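Local coordinates for imelysin-like protein (Psychrobacter arcticus, PDB 3PF0), which is of unknown function but belongs to the imelysin-like (peptidase M75) family and has been put forward as a putative metalloendopeptidase, at residues 44-48 / 49-53; 122-125 / 126-129. All blocks are in the same frame, centred on the assembly; numbering follows the deposited sequence.

Contact 1: residues 44-48 / 49-53; sequences VDISA and ETEKT
S47 and T50 meet through their hydroxyls at the start of helix 48-84. S47 is the N-cap residue. Its CB lies 4.1 Å from T50 OG1, with the backbone N of E49 about as near. One bond further, S47 OG reaches T50 OG1 at 2.9 Å. This is a hydrogen bond in which either hydroxyl could be the donor. A chi1 of 69° sets S47 OG between its own backbone N and carbonyl carbon, and this turns it over the first turn of the helix. There it also comes within 3.1 Å of the backbone N of T50. On T50, OG1 lies beside the residue's own backbone N, while CG2 takes the branch that meets I46. T50 CG2 touches I46 CG2 at 4.0 Å, methyl against methyl. The same I46 methyl lies 3.9 Å from E51 OE1, and the side chains of I46 and E51 cross at about a right angle. The backbone locks the turn: E51 N donates to S47 O at 3.0 Å, and K52 N donates to A48 O at 3.0 Å. Next along, T53 OG1 and T53 N both donate to E49 O, from opposite faces of its carbonyl plane. The contact is the N-terminal start of a helix, with I46 of the preceding loop laid against T50. It lies at the surface, near the start of the modelled chain. I291 of helix 286-292 packs on I46 and T50. On the loop before helix 225-250, the T220 hydroxyl hydrogen-bonds to A48 O and T220 touches E51, which also meets D224.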
loop_
_atom_site.group_PDB
_atom_site.type_symbol
_atom_site.label_atom_id
_atom_site.label_comp_id
_atom_site.label_asym_id
_atom_site.label_seq_id
_atom_site.Cartn_x
_atom_site.Cartn_y
_atom_site.Cartn_z
ATOM N N VAL A 44 25.648 -9.897 -10.937
ATOM C CA VAL A 44 25.647 -11.321 -10.577
ATOM C C VAL A 44 24.997 -12.137 -11.696
ATOM O O VAL A 44 24.170 -11.609 -12.445
ATOM C CB VAL A 44 24.985 -11.635 -9.198
ATOM C CG1 VAL A 44 25.778 -11.035 -8.044
ATOM C CG2 VAL A 44 23.517 -11.208 -9.145
ATOM N N ASP A 45 25.358 -13.425 -11.793
ATOM C CA ASP A 45 24.791 -14.328 -12.788
ATOM C C ASP A 45 23.527 -14.982 -12.242
ATOM O O ASP A 45 23.574 -15.631 -11.198
ATOM C CB ASP A 45 25.816 -15.397 -13.215
ATOM C CG ASP A 45 26.979 -14.841 -14.006
ATOM O OD1 ASP A 45 26.769 -14.453 -15.177
ATOM O OD2 ASP A 45 28.101 -14.798 -13.458
ATOM N N ILE A 46 22.392 -14.778 -12.932
ATOM C CA ILE A 46 21.097 -15.370 -12.573
ATOM C C ILE A 46 20.650 -16.267 -13.729
ATOM O O ILE A 46 20.477 -15.775 -14.847
ATOM C CB ILE A 46 20.003 -14.312 -12.214
ATOM C CG1 ILE A 46 20.523 -13.246 -11.224
ATOM C CG2 ILE A 46 18.715 -14.999 -11.694
ATOM C CD1 ILE A 46 19.746 -11.938 -11.214
ATOM N N SER A 47 20.461 -17.573 -13.464
ATOM C CA SER A 47 19.993 -18.508 -14.484
ATOM C C SER A 47 18.489 -18.313 -14.738
ATOM O O SER A 47 17.787 -17.740 -13.896
ATOM C CB SER A 47 20.291 -19.949 -14.085
ATOM O OG SER A 47 19.504 -20.357 -12.980
ATOM N N ALA A 48 18.007 -18.773 -15.908
ATOM C CA ALA A 48 16.602 -18.683 -16.303
ATOM C C ALA A 48 15.708 -19.416 -15.299
ATOM O O ALA A 48 14.620 -18.932 -14.994
ATOM C CB ALA A 48 16.412 -19.257 -17.696
ATOM N N GLU A 49 16.202 -20.545 -14.744
ATOM C CA GLU A 49 15.494 -21.368 -13.771
ATOM C C GLU A 49 15.453 -20.703 -12.393
ATOM O O GLU A 49 14.385 -20.702 -11.774
ATOM C CB GLU A 49 16.115 -22.770 -13.685
ATOM C CG GLU A 49 15.111 -23.871 -13.358
ATOM C CD GLU A 49 13.895 -23.996 -14.261
ATOM O OE1 GLU A 49 14.044 -23.876 -15.500
ATOM O OE2 GLU A 49 12.786 -24.228 -13.726
ATOM N N THR A 50 16.589 -20.120 -11.925
ATOM C CA THR A 50 16.685 -19.406 -10.640
ATOM C C THR A 50 15.711 -18.224 -10.652
ATOM O O THR A 50 15.007 -18.004 -9.664
ATOM C CB THR A 50 18.142 -18.958 -10.369
ATOM O OG1 THR A 50 18.947 -20.117 -10.194
ATOM C CG2 THR A 50 18.283 -18.044 -9.136
ATOM N N GLU A 51 15.659 -17.492 -11.787
ATOM C CA GLU A 51 14.784 -16.344 -11.989
ATOM C C GLU A 51 13.323 -16.781 -11.969
ATOM O O GLU A 51 12.526 -16.159 -11.273
ATOM C CB GLU A 51 15.125 -15.653 -13.310
ATOM C CG GLU A 51 14.795 -14.176 -13.334
ATOM C CD GLU A 51 15.391 -13.469 -14.533
ATOM O OE1 GLU A 51 16.634 -13.321 -14.580
ATOM O OE2 GLU A 51 14.616 -13.070 -15.431
ATOM N N LYS A 52 12.981 -17.868 -12.700
ATOM C CA LYS A 52 11.630 -18.440 -12.751
ATOM C C LYS A 52 11.149 -18.808 -11.328
ATOM O O LYS A 52 10.033 -18.439 -10.951
ATOM C CB LYS A 52 11.610 -19.672 -13.677
ATOM C CG LYS A 52 10.254 -20.360 -13.804
ATOM C CD LYS A 52 10.354 -21.622 -14.640
ATOM C CE LYS A 52 9.014 -22.264 -14.876
ATOM N NZ LYS A 52 9.160 -23.547 -15.611
ATOM N N THR A 53 12.013 -19.500 -10.548
ATOM C CA THR A 53 11.769 -19.949 -9.168
ATOM C C THR A 53 11.534 -18.733 -8.246
ATOM O O THR A 53 10.593 -18.762 -7.446
ATOM C CB THR A 53 12.947 -20.837 -8.693
ATOM O OG1 THR A 53 13.030 -21.999 -9.527
ATOM C CG2 THR A 53 12.822 -21.275 -7.236
#

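Contact 2: residues 122-125 / 126-129; sequences ASMS and NLYI
Two torsions bring M124 and Y128 together. In M124, a selenomethionine, chi1 of 56° places CG between the backbone N and the carbonyl carbon. The chain then bends at chi3 (-91°), which carries CE over to the helix. M124 CE lies 3.7 Å from L127 CB and 3.8 Å from Y128 CE2. It thus touches two residues of the first turn at once. The side chains of M124 and L127 cross at about a right angle. The carbonyl of M124 is also engaged: M124 O sits at the edge of the Y128 ring, near its plane, 3.3 Å from Y128 CD2. The same oxygen accepts from L127 N at 3.1 Å, with the donor above the carbonyl plane. Y128 N makes a longer, weak bond to it. S125 O takes weak bonds from Y128 N, which it shares with M124 O, and from I129 N, both at 2.9 Å. I129 packs CG1 against S125 O at 3.3 Å. S125 OG is satisfied outside the turn by a hydrogen bond from R199 NH1 of helix 183-214. The R199 side chain also makes a cation-pi contact with Y128. The side chain of I129 packs on L196, L200 and I203 of that helix. The arrangement is a short one-turn helix, 125-129, with M124 at the N-cap position. Bonds three residues apart stand beside weak ones four apart, and the turn is laid against a long helix within the imelysin family region.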
loop_
_atom_site.group_PDB
_atom_site.type_symbol
_atom_site.label_atom_id
_atom_site.label_comp_id
_atom_site.label_asym_id
_atom_site.label_seq_id
_atom_site.Cartn_x
_atom_site.Cartn_y
_atom_site.Cartn_z
ATOM N N ALA A 122 -6.122 -2.400 -13.425
ATOM C CA ALA A 122 -7.165 -2.628 -14.433
ATOM C C ALA A 122 -8.417 -1.803 -14.099
ATOM O O ALA A 122 -8.856 -1.784 -12.944
ATOM C CB ALA A 122 -7.505 -4.112 -14.538
ATOM N N SER A 123 -8.936 -1.057 -15.108
ATOM C CA SER A 123 -10.098 -0.161 -15.006
ATOM C C SER A 123 -9.941 0.771 -13.789
ATOM O O SER A 123 -10.917 1.028 -13.080
ATOM C CB SER A 123 -11.396 -0.969 -14.932
ATOM O OG SER A 123 -11.513 -1.848 -16.040
HETATM N N MSE A 124 -8.682 1.247 -13.546
HETATM C CA MSE A 124 -8.209 2.079 -12.422
HETATM C C MSE A 124 -8.799 1.618 -11.067
HETATM O O MSE A 124 -9.132 2.441 -10.215
HETATM C CB MSE A 124 -8.422 3.605 -12.650
HETATM C CG MSE A 124 -9.853 4.044 -12.949
HETATM SE SE MSE A 124 -10.024 5.997 -12.984
HETATM C CE MSE A 124 -10.476 6.273 -11.121
ATOM N N SER A 125 -8.883 0.295 -10.860
ATOM C CA SER A 125 -9.473 -0.253 -9.638
ATOM C C SER A 125 -8.725 0.211 -8.384
ATOM O O SER A 125 -9.381 0.455 -7.372
ATOM C CB SER A 125 -9.554 -1.775 -9.692
ATOM O OG SER A 125 -10.605 -2.222 -8.848
ATOM N N ASN A 126 -7.389 0.399 -8.463
ATOM C CA ASN A 126 -6.551 0.878 -7.340
ATOM C C ASN A 126 -7.004 2.266 -6.827
ATOM O O ASN A 126 -6.896 2.526 -5.628
ATOM C CB ASN A 126 -5.067 0.929 -7.735
ATOM C CG ASN A 126 -4.762 1.771 -8.955
ATOM O OD1 ASN A 126 -5.579 1.950 -9.855
ATOM N ND2 ASN A 126 -3.563 2.295 -9.017
ATOM N N LEU A 127 -7.512 3.145 -7.726
ATOM C CA LEU A 127 -8.004 4.458 -7.308
ATOM C C LEU A 127 -9.392 4.324 -6.650
ATOM O O LEU A 127 -9.719 5.108 -5.762
ATOM C CB LEU A 127 -8.000 5.464 -8.459
ATOM C CG LEU A 127 -6.596 5.938 -8.915
ATOM C CD1 LEU A 127 -6.686 6.825 -10.136
ATOM C CD2 LEU A 127 -5.805 6.630 -7.767
ATOM N N TYR A 128 -10.163 3.274 -7.015
ATOM C CA TYR A 128 -11.442 2.955 -6.373
ATOM C C TYR A 128 -11.168 2.313 -5.026
ATOM O O TYR A 128 -12.027 2.357 -4.151
ATOM C CB TYR A 128 -12.312 2.023 -7.253
ATOM C CG TYR A 128 -12.991 2.730 -8.410
ATOM C CD1 TYR A 128 -14.259 3.288 -8.265
ATOM C CD2 TYR A 128 -12.371 2.830 -9.654
ATOM C CE1 TYR A 128 -14.882 3.957 -9.321
ATOM C CE2 TYR A 128 -12.992 3.482 -10.724
ATOM C CZ TYR A 128 -14.245 4.050 -10.549
ATOM O OH TYR A 128 -14.857 4.701 -11.591
ATOM N N ILE A 129 -9.966 1.719 -4.858
ATOM C CA ILE A 129 -9.524 1.073 -3.619
ATOM C C ILE A 129 -8.869 2.110 -2.676
ATOM O O ILE A 129 -9.164 2.123 -1.475
ATOM C CB ILE A 129 -8.572 -0.126 -3.925
ATOM C CG1 ILE A 129 -9.345 -1.276 -4.597
ATOM C CG2 ILE A 129 -7.862 -0.625 -2.655
ATOM C CD1 ILE A 129 -8.490 -2.263 -5.349
#

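How the contacts relate
Both contacts are local and form at a helix start, but the helices differ. Contact 1 opens the long helix 48-84 at the surface, its centre about 28 Å from the centre of the chain. Contact 2 spans the whole of the short helix 125-129 and is partly buried, its centre about 13 Å from the centre of the chain. Their centres are about 33 Å apart and they do not touch. No helix is common to the two. Contact 1 uses a hydroxyl pair and regular helical backbone bonds. Contact 2 uses selenomethionine and aromatic packing with mostly weak backbone bonds. Helix 286-292 packs on contact 1; helix 183-214 backs contact 2 and adds an arginine.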